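Local structure of endoglucanase (2YIK) at residues A[56-61]-A[75-80]; A[90-93]-A[99-102]; A[128-133]-A[159-164]; A[163-168]-A[220-225]; A[180-185]-A[216-221]. The protein probably hydrolyses the beta-1,4-glucosidic bonds of cellulose, as a family 9 glycoside hydrolase from a cellulose-degrading clostridium. All blocks are in the same frame, centred on the assembly; numbering follows the deposited sequence.

Contact 1: residues A[56-61]-A[75-80]; sequences CGTGVD and YDARLP. With ZN (zinc ion), chain E.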
# COMPACT_ATOMS: atom_id res chain seq x y z
N CYS A 56 13.63 2.44 5.73
CA CYS A 56 14.01 2.71 7.11
C CYS A 56 14.77 1.55 7.75
O CYS A 56 14.66 0.41 7.31
CB CYS A 56 12.71 3.01 7.88
SG CYS A 56 12.83 3.40 9.63
N GLY A 57 15.56 1.85 8.78
CA GLY A 57 16.29 0.80 9.48
C GLY A 57 17.74 0.55 9.14
O GLY A 57 18.43 1.39 8.57
N THR A 58 18.20 -0.65 9.49
CA THR A 58 19.57 -1.08 9.28
C THR A 58 19.85 -1.63 7.89
O THR A 58 20.99 -1.96 7.56
CB THR A 58 19.97 -2.16 10.32
OG1 THR A 58 19.09 -3.28 10.21
CG2 THR A 58 19.88 -1.59 11.72
N GLY A 59 18.82 -1.74 7.06
CA GLY A 59 19.04 -2.27 5.73
C GLY A 59 18.93 -1.28 4.59
O GLY A 59 18.86 -1.68 3.43
N VAL A 60 18.94 0.02 4.87
CA VAL A 60 18.79 0.93 3.75
C VAL A 60 19.98 1.13 2.81
O VAL A 60 19.75 1.26 1.61
CB VAL A 60 18.15 2.31 4.18
CG1 VAL A 60 18.12 2.44 5.67
CG2 VAL A 60 18.87 3.47 3.52
N ASP A 61 21.24 1.14 3.27
CA ASP A 61 22.29 1.30 2.25
C ASP A 61 22.41 0.02 1.43
O ASP A 61 22.96 0.03 0.33
CB ASP A 61 23.68 1.71 2.79
CG ASP A 61 23.89 1.40 4.26
OD1 ASP A 61 23.99 0.21 4.62
OD2 ASP A 61 23.98 2.37 5.05
N TYR A 75 18.08 2.47 16.10
CA TYR A 75 17.76 2.07 17.47
C TYR A 75 16.44 1.31 17.52
O TYR A 75 16.10 0.72 18.55
CB TYR A 75 17.74 3.27 18.43
CG TYR A 75 17.01 4.51 17.96
CD1 TYR A 75 17.60 5.38 17.04
CD2 TYR A 75 15.75 4.84 18.47
CE1 TYR A 75 16.96 6.56 16.65
CE2 TYR A 75 15.10 6.01 18.09
CZ TYR A 75 15.71 6.87 17.19
OH TYR A 75 15.09 8.05 16.83
N ASP A 76 15.69 1.33 16.41
CA ASP A 76 14.42 0.60 16.29
C ASP A 76 14.75 -0.88 16.44
O ASP A 76 13.92 -1.67 16.91
CB ASP A 76 13.79 0.77 14.90
CG ASP A 76 13.15 2.13 14.67
OD1 ASP A 76 13.03 2.93 15.63
OD2 ASP A 76 12.75 2.38 13.52
N ALA A 77 15.96 -1.25 16.02
CA ALA A 77 16.41 -2.63 16.07
C ALA A 77 16.73 -3.12 17.49
O ALA A 77 16.96 -4.30 17.70
CB ALA A 77 17.63 -2.82 15.17
N ARG A 78 16.73 -2.19 18.44
CA ARG A 78 17.01 -2.52 19.83
C ARG A 78 16.00 -1.84 20.73
O ARG A 78 16.37 -1.22 21.73
CB ARG A 78 18.40 -2.04 20.24
CG ARG A 78 19.58 -2.69 19.54
CD ARG A 78 20.59 -1.59 19.23
NE ARG A 78 20.34 -0.41 20.06
CZ ARG A 78 20.75 0.83 19.75
NH1 ARG A 78 21.42 1.05 18.63
NH2 ARG A 78 20.45 1.85 20.57
N LEU A 79 14.72 -1.93 20.37
CA LEU A 79 13.66 -1.33 21.18
C LEU A 79 13.58 -2.02 22.54
O LEU A 79 13.48 -3.25 22.60
CB LEU A 79 12.32 -1.47 20.47
CG LEU A 79 11.12 -0.87 21.20
CD1 LEU A 79 11.26 0.64 21.23
CD2 LEU A 79 9.83 -1.26 20.51
N PRO A 80 13.63 -1.26 23.64
CA PRO A 80 13.55 -1.89 24.97
C PRO A 80 12.18 -2.51 25.21
O PRO A 80 11.15 -1.88 24.96
CB PRO A 80 13.82 -0.73 25.92
CG PRO A 80 14.73 0.16 25.12
CD PRO A 80 14.04 0.15 23.77
ZN ZN E . 14.08 5.46 9.33

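Contact 2: residues A[90-93]-A[99-102]; sequences DGFI and VLDP. With CA (calcium ion), chain D.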
# COMPACT_ATOMS: atom_id res chain seq x y z
N ASP A 90 2.63 -4.53 31.51
CA ASP A 90 3.67 -5.21 32.27
C ASP A 90 3.33 -6.70 32.36
O ASP A 90 4.20 -7.56 32.23
CB ASP A 90 3.76 -4.67 33.71
CG ASP A 90 4.39 -3.30 33.80
OD1 ASP A 90 5.15 -2.92 32.88
OD2 ASP A 90 4.13 -2.61 34.81
N GLY A 91 2.06 -6.99 32.61
CA GLY A 91 1.61 -8.36 32.73
C GLY A 91 1.75 -9.18 31.46
O GLY A 91 2.13 -10.35 31.49
N PHE A 92 1.43 -8.56 30.32
CA PHE A 92 1.54 -9.24 29.05
C PHE A 92 2.99 -9.57 28.76
O PHE A 92 3.31 -10.69 28.37
CB PHE A 92 0.99 -8.37 27.92
CG PHE A 92 0.96 -9.08 26.60
CD1 PHE A 92 -0.10 -9.92 26.28
CD2 PHE A 92 2.02 -8.96 25.71
CE1 PHE A 92 -0.11 -10.64 25.09
CE2 PHE A 92 2.03 -9.67 24.52
CZ PHE A 92 0.96 -10.52 24.20
N ILE A 93 3.87 -8.59 28.94
CA ILE A 93 5.30 -8.79 28.71
C ILE A 93 5.83 -9.88 29.65
O ILE A 93 6.61 -10.75 29.25
CB ILE A 93 6.11 -7.49 28.96
CG1 ILE A 93 5.72 -6.41 27.94
CG2 ILE A 93 7.60 -7.78 28.87
CD1 ILE A 93 5.93 -6.84 26.50
N VAL A 99 8.80 -15.50 24.23
CA VAL A 99 8.44 -15.46 22.82
C VAL A 99 8.78 -14.09 22.25
O VAL A 99 9.25 -13.98 21.12
CB VAL A 99 6.94 -15.80 22.59
CG1 VAL A 99 6.51 -15.38 21.18
CG2 VAL A 99 6.73 -17.30 22.75
N LEU A 100 8.56 -13.05 23.04
CA LEU A 100 8.85 -11.69 22.60
C LEU A 100 10.36 -11.41 22.56
O LEU A 100 10.83 -10.62 21.74
CB LEU A 100 8.20 -10.68 23.54
CG LEU A 100 6.67 -10.62 23.63
CD1 LEU A 100 6.24 -9.71 24.78
CD2 LEU A 100 6.11 -10.13 22.31
N ASP A 101 11.10 -12.07 23.45
CA ASP A 101 12.54 -11.86 23.59
C ASP A 101 13.27 -13.17 23.94
O ASP A 101 13.87 -13.30 25.00
CB ASP A 101 12.72 -10.80 24.71
CG ASP A 101 14.17 -10.44 24.97
OD1 ASP A 101 14.98 -10.54 24.04
OD2 ASP A 101 14.49 -10.03 26.10
N PRO A 102 13.25 -14.15 23.01
CA PRO A 102 13.90 -15.45 23.23
C PRO A 102 15.34 -15.38 23.75
O PRO A 102 15.72 -16.16 24.61
CB PRO A 102 13.84 -16.13 21.86
CG PRO A 102 12.73 -15.43 21.16
CD PRO A 102 12.91 -14.00 21.59
CA CA D . 16.18 -9.61 21.98

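Contact 3: residues A[128-133]-A[159-164]; sequences AYAAST and RYFNDY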
# COMPACT_ATOMS: atom_id res chain seq x y z
N ALA A 128 0.80 -1.50 5.36
CA ALA A 128 0.28 -2.73 4.78
C ALA A 128 -0.47 -2.45 3.47
O ALA A 128 -0.41 -3.25 2.54
CB ALA A 128 -0.65 -3.43 5.78
N TYR A 129 -1.17 -1.32 3.41
CA TYR A 129 -1.90 -0.98 2.19
C TYR A 129 -0.94 -0.81 1.02
O TYR A 129 -1.21 -1.28 -0.08
CB TYR A 129 -2.71 0.30 2.36
CG TYR A 129 -3.19 0.88 1.04
CD1 TYR A 129 -2.39 1.77 0.31
CD2 TYR A 129 -4.41 0.50 0.49
CE1 TYR A 129 -2.78 2.25 -0.93
CE2 TYR A 129 -4.82 0.97 -0.76
CZ TYR A 129 -4.00 1.85 -1.47
OH TYR A 129 -4.39 2.30 -2.70
N ALA A 130 0.17 -0.11 1.25
CA ALA A 130 1.14 0.13 0.20
C ALA A 130 1.76 -1.18 -0.25
O ALA A 130 1.87 -1.45 -1.44
CB ALA A 130 2.21 1.10 0.68
N ALA A 131 2.16 -1.98 0.73
CA ALA A 131 2.77 -3.28 0.46
C ALA A 131 1.86 -4.21 -0.34
O ALA A 131 2.30 -4.86 -1.28
CB ALA A 131 3.16 -3.95 1.79
N SER A 132 0.59 -4.27 0.03
CA SER A 132 -0.33 -5.15 -0.67
C SER A 132 -0.73 -4.57 -2.03
O SER A 132 -0.87 -5.30 -3.00
CB SER A 132 -1.58 -5.39 0.17
OG SER A 132 -2.30 -4.19 0.35
N THR A 133 -0.89 -3.25 -2.10
CA THR A 133 -1.30 -2.65 -3.36
C THR A 133 -0.19 -2.68 -4.40
O THR A 133 -0.45 -2.93 -5.58
CB THR A 133 -1.86 -1.23 -3.12
OG1 THR A 133 -2.97 -1.31 -2.22
CG2 THR A 133 -2.33 -0.59 -4.42
N ARG A 159 10.06 -7.21 -0.75
CA ARG A 159 10.74 -8.00 0.27
C ARG A 159 10.99 -7.13 1.49
O ARG A 159 10.86 -7.58 2.63
CB ARG A 159 12.08 -8.54 -0.24
CG ARG A 159 11.97 -9.80 -1.10
CD ARG A 159 13.34 -10.16 -1.68
NE ARG A 159 13.30 -11.37 -2.51
CZ ARG A 159 13.35 -12.61 -2.03
NH1 ARG A 159 13.43 -12.83 -0.72
NH2 ARG A 159 13.33 -13.64 -2.87
N TYR A 160 11.36 -5.87 1.26
CA TYR A 160 11.62 -4.96 2.36
C TYR A 160 10.36 -4.71 3.18
O TYR A 160 10.43 -4.59 4.41
CB TYR A 160 12.21 -3.64 1.86
CG TYR A 160 13.16 -2.99 2.85
CD1 TYR A 160 14.42 -3.55 3.10
CD2 TYR A 160 12.80 -1.84 3.55
CE1 TYR A 160 15.30 -2.97 4.01
CE2 TYR A 160 13.67 -1.25 4.46
CZ TYR A 160 14.92 -1.82 4.69
OH TYR A 160 15.78 -1.26 5.61
N PHE A 161 9.20 -4.61 2.52
CA PHE A 161 7.92 -4.39 3.21
C PHE A 161 7.57 -5.61 4.05
O PHE A 161 7.38 -5.53 5.26
CB PHE A 161 6.76 -4.20 2.23
CG PHE A 161 6.45 -2.77 1.88
CD1 PHE A 161 5.96 -1.88 2.83
CD2 PHE A 161 6.60 -2.33 0.57
CE1 PHE A 161 5.61 -0.57 2.47
CE2 PHE A 161 6.27 -1.04 0.20
CZ PHE A 161 5.77 -0.15 1.15
N ASN A 162 7.47 -6.75 3.37
CA ASN A 162 7.08 -7.99 4.02
C ASN A 162 8.07 -8.60 5.02
O ASN A 162 7.65 -9.28 5.95
CB ASN A 162 6.69 -9.01 2.94
CG ASN A 162 5.46 -8.58 2.16
OD1 ASN A 162 5.55 -8.11 1.02
ND2 ASN A 162 4.29 -8.72 2.78
N ASP A 163 9.37 -8.36 4.85
CA ASP A 163 10.32 -8.90 5.82
C ASP A 163 10.13 -8.12 7.12
O ASP A 163 10.34 -8.65 8.21
CB ASP A 163 11.76 -8.78 5.32
CG ASP A 163 12.05 -9.69 4.14
OD1 ASP A 163 11.32 -10.69 3.97
OD2 ASP A 163 13.01 -9.43 3.39
N TYR A 164 9.73 -6.86 6.98
CA TYR A 164 9.48 -5.99 8.12
C TYR A 164 8.26 -6.53 8.87
O TYR A 164 8.29 -6.68 10.09
CB TYR A 164 9.24 -4.56 7.64
CG TYR A 164 8.63 -3.60 8.65
CD1 TYR A 164 9.25 -3.33 9.86
CD2 TYR A 164 7.44 -2.93 8.35
CE1 TYR A 164 8.71 -2.40 10.76
CE2 TYR A 164 6.89 -2.01 9.23
CZ TYR A 164 7.52 -1.74 10.44
OH TYR A 164 6.97 -0.82 11.31

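Contact 4: residues A[163-168]-A[220-225]; sequences DYFMRC and SATAAS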
# COMPACT_ATOMS: atom_id res chain seq x y z
N ASP A 163 9.37 -8.36 4.85
CA ASP A 163 10.32 -8.90 5.82
C ASP A 163 10.13 -8.12 7.12
O ASP A 163 10.34 -8.65 8.21
CB ASP A 163 11.76 -8.78 5.32
CG ASP A 163 12.05 -9.69 4.14
OD1 ASP A 163 11.32 -10.69 3.97
OD2 ASP A 163 13.01 -9.43 3.39
N TYR A 164 9.73 -6.86 6.98
CA TYR A 164 9.48 -5.99 8.12
C TYR A 164 8.26 -6.53 8.87
O TYR A 164 8.29 -6.68 10.09
CB TYR A 164 9.24 -4.56 7.64
CG TYR A 164 8.63 -3.60 8.65
CD1 TYR A 164 9.25 -3.33 9.86
CD2 TYR A 164 7.44 -2.93 8.35
CE1 TYR A 164 8.71 -2.40 10.76
CE2 TYR A 164 6.89 -2.01 9.23
CZ TYR A 164 7.52 -1.74 10.44
OH TYR A 164 6.97 -0.82 11.31
N PHE A 165 7.20 -6.85 8.14
CA PHE A 165 5.99 -7.39 8.75
C PHE A 165 6.32 -8.68 9.50
O PHE A 165 5.92 -8.87 10.65
CB PHE A 165 4.91 -7.69 7.69
CG PHE A 165 4.46 -6.48 6.90
CD1 PHE A 165 4.37 -5.22 7.49
CD2 PHE A 165 4.09 -6.61 5.56
CE1 PHE A 165 3.91 -4.11 6.76
CE2 PHE A 165 3.63 -5.52 4.83
CZ PHE A 165 3.54 -4.26 5.43
N MET A 166 7.05 -9.58 8.85
CA MET A 166 7.41 -10.84 9.48
C MET A 166 8.24 -10.70 10.75
O MET A 166 7.96 -11.37 11.75
CB MET A 166 8.09 -11.77 8.46
CG MET A 166 7.10 -12.29 7.42
SD MET A 166 7.68 -13.51 6.22
CE MET A 166 8.37 -12.44 4.94
N ARG A 167 9.24 -9.82 10.73
CA ARG A 167 10.07 -9.59 11.92
C ARG A 167 9.21 -9.02 13.05
O ARG A 167 9.48 -9.24 14.23
CB ARG A 167 11.20 -8.58 11.62
CG ARG A 167 12.42 -9.14 10.91
CD ARG A 167 13.57 -8.13 10.94
NE ARG A 167 13.18 -6.88 10.32
CZ ARG A 167 13.25 -6.63 9.02
NH1 ARG A 167 13.71 -7.56 8.19
NH2 ARG A 167 12.84 -5.47 8.55
N CYS A 168 8.17 -8.27 12.68
CA CYS A 168 7.28 -7.65 13.66
C CYS A 168 6.18 -8.58 14.17
O CYS A 168 5.40 -8.21 15.05
CB CYS A 168 6.67 -6.37 13.08
SG CYS A 168 7.85 -4.99 12.97
N SER A 220 -5.34 -7.93 9.48
CA SER A 220 -5.81 -8.42 8.19
C SER A 220 -5.11 -7.75 7.01
O SER A 220 -4.76 -8.42 6.04
CB SER A 220 -7.32 -8.21 8.06
OG SER A 220 -8.02 -8.96 9.04
N ALA A 221 -4.91 -6.44 7.10
CA ALA A 221 -4.24 -5.72 6.02
C ALA A 221 -2.86 -6.31 5.83
O ALA A 221 -2.41 -6.49 4.70
CB ALA A 221 -4.14 -4.23 6.36
N THR A 222 -2.20 -6.65 6.94
CA THR A 222 -0.87 -7.23 6.88
C THR A 222 -0.89 -8.65 6.33
O THR A 222 -0.04 -9.01 5.51
CB THR A 222 -0.18 -7.24 8.27
OG1 THR A 222 -0.16 -5.91 8.80
CG2 THR A 222 1.26 -7.74 8.14
N ALA A 223 -1.85 -9.46 6.76
CA ALA A 223 -1.95 -10.83 6.27
C ALA A 223 -2.16 -10.84 4.75
O ALA A 223 -1.63 -11.70 4.05
CB ALA A 223 -3.09 -11.58 6.97
N ALA A 224 -2.94 -9.88 4.26
CA ALA A 224 -3.21 -9.79 2.83
C ALA A 224 -1.90 -9.60 2.07
O ALA A 224 -1.63 -10.32 1.11
CB ALA A 224 -4.16 -8.63 2.53
N SER A 225 -1.09 -8.64 2.51
CA SER A 225 0.20 -8.35 1.89
C SER A 225 1.09 -9.59 1.81
O SER A 225 1.72 -9.85 0.79
CB SER A 225 0.93 -7.26 2.68
OG SER A 225 2.17 -6.95 2.06

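Contact 5: residues A[180-185]-A[216-221]; sequences FCHQVG and TDIISA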
# COMPACT_ATOMS: atom_id res chain seq x y z
N PHE A 180 1.94 -8.32 17.43
CA PHE A 180 2.36 -7.78 16.14
C PHE A 180 2.65 -6.30 16.30
O PHE A 180 1.77 -5.52 16.68
CB PHE A 180 1.27 -7.97 15.08
CG PHE A 180 1.57 -7.30 13.77
CD1 PHE A 180 2.59 -7.76 12.95
CD2 PHE A 180 0.87 -6.16 13.38
CE1 PHE A 180 2.90 -7.11 11.75
CE2 PHE A 180 1.17 -5.50 12.18
CZ PHE A 180 2.19 -5.97 11.37
N CYS A 181 3.88 -5.90 16.02
CA CYS A 181 4.22 -4.49 16.11
C CYS A 181 3.75 -3.85 14.81
O CYS A 181 4.29 -4.13 13.74
CB CYS A 181 5.72 -4.27 16.27
SG CYS A 181 6.16 -2.50 16.30
N HIS A 182 2.76 -2.98 14.92
CA HIS A 182 2.19 -2.32 13.76
C HIS A 182 2.66 -0.88 13.56
O HIS A 182 2.40 -0.29 12.52
CB HIS A 182 0.66 -2.31 13.87
CG HIS A 182 0.14 -1.47 14.99
ND1 HIS A 182 0.01 -1.93 16.28
CD2 HIS A 182 -0.25 -0.17 15.01
CE1 HIS A 182 -0.45 -0.96 17.05
NE2 HIS A 182 -0.62 0.12 16.30
N GLN A 183 3.34 -0.31 14.55
CA GLN A 183 3.78 1.07 14.43
C GLN A 183 5.04 1.37 15.25
O GLN A 183 5.19 0.91 16.39
CB GLN A 183 2.65 2.01 14.87
CG GLN A 183 2.92 3.51 14.78
CD GLN A 183 1.74 4.34 15.26
OE1 GLN A 183 0.58 4.06 14.92
NE2 GLN A 183 2.02 5.38 16.05
N VAL A 184 5.95 2.13 14.65
CA VAL A 184 7.18 2.53 15.32
C VAL A 184 7.22 4.04 15.14
O VAL A 184 7.19 4.55 14.02
CB VAL A 184 8.42 1.87 14.68
CG1 VAL A 184 9.68 2.33 15.41
CG2 VAL A 184 8.31 0.35 14.73
N GLY A 185 7.25 4.76 16.25
CA GLY A 185 7.25 6.21 16.17
C GLY A 185 5.88 6.73 16.56
O GLY A 185 4.97 5.95 16.80
N THR A 216 -8.03 -6.01 14.33
CA THR A 216 -8.44 -6.71 13.12
C THR A 216 -8.10 -6.05 11.79
O THR A 216 -7.65 -6.72 10.87
CB THR A 216 -9.95 -6.97 13.17
OG1 THR A 216 -10.31 -7.33 14.50
CG2 THR A 216 -10.34 -8.11 12.22
N ASP A 217 -8.31 -4.75 11.68
CA ASP A 217 -8.02 -4.07 10.43
C ASP A 217 -6.54 -4.17 10.04
O ASP A 217 -6.23 -4.59 8.92
CB ASP A 217 -8.50 -2.61 10.47
CG ASP A 217 -7.84 -1.81 11.58
OD1 ASP A 217 -7.51 -2.39 12.63
OD2 ASP A 217 -7.65 -0.58 11.39
N ILE A 218 -5.64 -3.80 10.94
CA ILE A 218 -4.21 -3.86 10.63
C ILE A 218 -3.69 -5.29 10.49
O ILE A 218 -2.88 -5.57 9.62
CB ILE A 218 -3.34 -3.12 11.70
CG1 ILE A 218 -3.54 -1.61 11.61
CG2 ILE A 218 -1.87 -3.44 11.48
CD1 ILE A 218 -4.83 -1.15 12.18
N ILE A 219 -4.17 -6.19 11.35
CA ILE A 219 -3.74 -7.59 11.29
C ILE A 219 -4.10 -8.17 9.91
O ILE A 219 -3.28 -8.80 9.26
CB ILE A 219 -4.41 -8.46 12.40
CG1 ILE A 219 -3.79 -8.18 13.78
CG2 ILE A 219 -4.13 -9.93 12.14
CD1 ILE A 219 -3.48 -6.76 14.03
N SER A 220 -5.34 -7.93 9.48
CA SER A 220 -5.81 -8.42 8.19
C SER A 220 -5.11 -7.75 7.01
O SER A 220 -4.76 -8.42 6.04
CB SER A 220 -7.32 -8.21 8.06
OG SER A 220 -8.02 -8.96 9.04
N ALA A 221 -4.91 -6.44 7.10
CA ALA A 221 -4.24 -5.72 6.02
C ALA A 221 -2.86 -6.31 5.83
O ALA A 221 -2.41 -6.49 4.70
CB ALA A 221 -4.14 -4.23 6.36

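Contact 1: residues A[56-61]-A[75-80]
Cys56 and Asp76 meet beside a Cys2His2 zinc site that ties loops together at the periphery of the family 9 catalytic domain. The metal bond comes first. Cys56 SG binds the zinc ion at 2.4 Å, and Cys72, His73 and His115 supply the other three protein ligands. The sulfur stands anti to its own backbone N (chi1 -179°), which carries it out from the 56-61 loop to the ion.

Electrostatic pairing is concentrated on the carboxylate of Asp76. Its OD2 lies 4.0 Å from Cys56 SG, too far for a bond, and its charge is answered elsewhere: OD1 forms a salt bridge with Arg204, while OD2 has a long, weak ion pair with Lys122. The basic partners would probably offset the negative charge that this carboxylate brings near a zinc-bound sulfur.

Hydrogen bonds inside the segments and to neighbouring parts of the chain hold each in place. Within 75-80, the 3-10 segment closes with Arg78 N to Tyr75 O at 3.0 Å; after Arg78 the chain enters strand 79-80, where Leu79 pairs with Val108 through the backbone. In the other segment the backbone of Gly57 bonds to that of the zinc ligand Cys72, and Cys56 O accepts from a side-chain donor, Tyr160 OH, so the loop is fixed on the metal side and on the helix side.

Apolar contact is slight, in keeping with a total buried surface of only 90 Å². It consists of two methyl groups at the partly exposed margin, Thr58 CG2 and Ala77 CB, 4.3 Å apart.

Contact 2: residues A[90-93]-A[99-102]
Leu100 folds back on Ile93 and Phe92 along one helix, 90-100, whose C-terminal end runs directly into a calcium-binding loop with the DxDxDG pattern of EF-hand-like sites. In the first shell a single methyl does the touching. Leu100 CD1 presses on Ile93 CD1 at 3.4 Å, tighter than usual for two carbons, and the two side chains cross at about a right angle. The same methyl comes within 4.2 Å of Phe92 CE2, approaching that ring obliquely.

The backbone makes this possible. The CA atoms of Ile93 and Leu100 are 7.6 Å apart, nearer than two turns of a straight alpha-helix would place them, which suggests that the helix is not straight between them. Farther out, Phe92 packs on Val178 and Leu100 on Ala179, both of strand 177-184, while Ile93 rests on Leu81 and Met88.

Asp101 is the first residue to leave helical geometry, and it turns to the metal. Asp103, Asp105 and the carbonyl O of Lys107 share the calcium ion with it. Its carboxylate is divided between two tasks: OD2 accepts a hydrogen bond from Gly106 N within the loop, and OD1 binds calcium at 2.6 Å.

Contact 3: residues A[128-133]-A[159-164]
Phe161 reaches from helix 151-167 onto Ala131 of helix 124-140, and contact begins at the root of its side chain, where Phe161 CB lies 3.6 Å from Ala131 CB. One bond farther out, Phe161 CG is 3.5 Å from that methyl. The ring then presents one face to it: Ala131 CB sits 3.9 Å from the centroid of the Phe161 ring and 27° off the normal, a CH-pi contact displaced toward the CG side. Of the two ortho carbons, CD1 stays near the methyl, whereas CD2 faces Ala131 CA at 3.9 Å.

These are two of the long helices of the (alpha/alpha)6 barrel that characterises family 9 catalytic domains. Small alanines let them approach closely, with the CA atoms of Ala131 and Phe161 5.9 Å apart. Chi1 of Phe161, at -93°, lies away from the common staggered positions, and the ring lies across the alanine backbone. At the tip, Phe161 CZ meets Ala130 CB at 3.8 Å, with the methyl coming in obliquely. Phe114 also meets this ring, its plane inclined by roughly 30°, and Ala130 packs in addition on Ile499 of helix 499-516.

Contact 4: residues A[163-168]-A[220-225]
Between residues 163-168 and 220-225 the backbones come nearest at Phe165 and Thr222, whose CA atoms are 7.1 Å apart. Helices 151-167 and 216-233, to which they belong, are part of the (alpha/alpha)6 barrel of the family 9 catalytic domain, and the contact lies near the C-terminal end of the first, where Cys168 N still bonds to Tyr164 O at 3.0 Å before the chain departs toward strand 169-171.

Phe165 carries its side of the contact alone. With CG beside the backbone N (chi1 -61°), its ring is thrust into the gap between the two helices and meets residues one turn apart on the facing helix. Thr222 offers its methyl: CG2 touches both Phe165 CB and Phe165 CG at 3.7 Å, and stands 4.1 Å from the centroid of the Phe165 ring, an off-centre CH-pi contact on the CG side of the ring, approached obliquely.

The threonine hydroxyl is engaged within its own helix while the methyl meets the ring. OG1 lies beside the backbone N and hydrogen-bonds to the carbonyl O of Ile218. Phe165 also touches Ala131 and Glu127 of helix 124-140, so three helices converge on one ring; strand 177-184 adds Phe180 against Thr222.

The second point of contact is polar but makes no hydrogen bond to the ring. Ser225 OG, anti to its backbone N and with its polar partner in the side-chain amide of Asn162, lies near the plane of the Phe165 ring, 3.4 Å from the edge atom CE2.

Contact 5: residues A[180-185]-A[216-221]
Thr216 O, in the first turn of helix 216-233, is gripped twice: Ser220 N reaches it at 3.0 Å and Ser220 OG at 2.9 Å, the two donors coming from opposite faces of the carbonyl plane. The paired bonds tie Ser220 to the start of the helix that packs against strand 177-184. Across the contact, the axes of strand residues 180-184 and helix residues 216-221 come within 10.0 Å and run nearly perpendicular, at 101°.

Ile218 fills the angle between them. Its CG2 methyl touches Phe180 CE2 at 3.7 Å, near the plane of that ring and at its edge, and also lies 3.7 Å from His182 CB. Ile219 adds a looser contact, with CD1 4.4 Å from Phe180 CD2. His182 meets the isoleucine through CB, and chi1 of 67° sets the imidazole, whose NE2 has a weak hydrogen bond to Asp267 O.

The strand is irregular here: His182 and Gln183 both face Trp207 of strand 206-209 in a classic beta bulge. From the bulge itself, Gln183 NE2 donates to Gly185 O at 3.1 Å in an almost straight bond (179°), and the same nitrogen serves Gly268 O. Gly185 O also accepts from Trp207 NE1.

No hydrogen bond crosses from strand to helix. The polar groups named here pair within their own segment or with neighbouring residues, so the join rests on buried hydrocarbon packing.

In the fold
Contacts 3, 4 and 5 form one continuous core. Contacts 3 and 4 share helix 151-167 with centres 7 Å apart, and Ala131 CB lies 3.4 Å from Phe165 CE2. Contacts 4 and 5 share helix 216-233, their centres 8 Å apart, and are joined by Cys168 O to Cys181 N at 2.9 Å. Contact 1 couples the zinc site to this core through Cys56 O and Tyr160 OH (2.6 Å) and through Asp76 against Val184. Contact 2, at one calcium site, stands apart, its nearest atoms about 7 Å from contacts 1 and 5. All five lie away from His451, the predicted active-site residue.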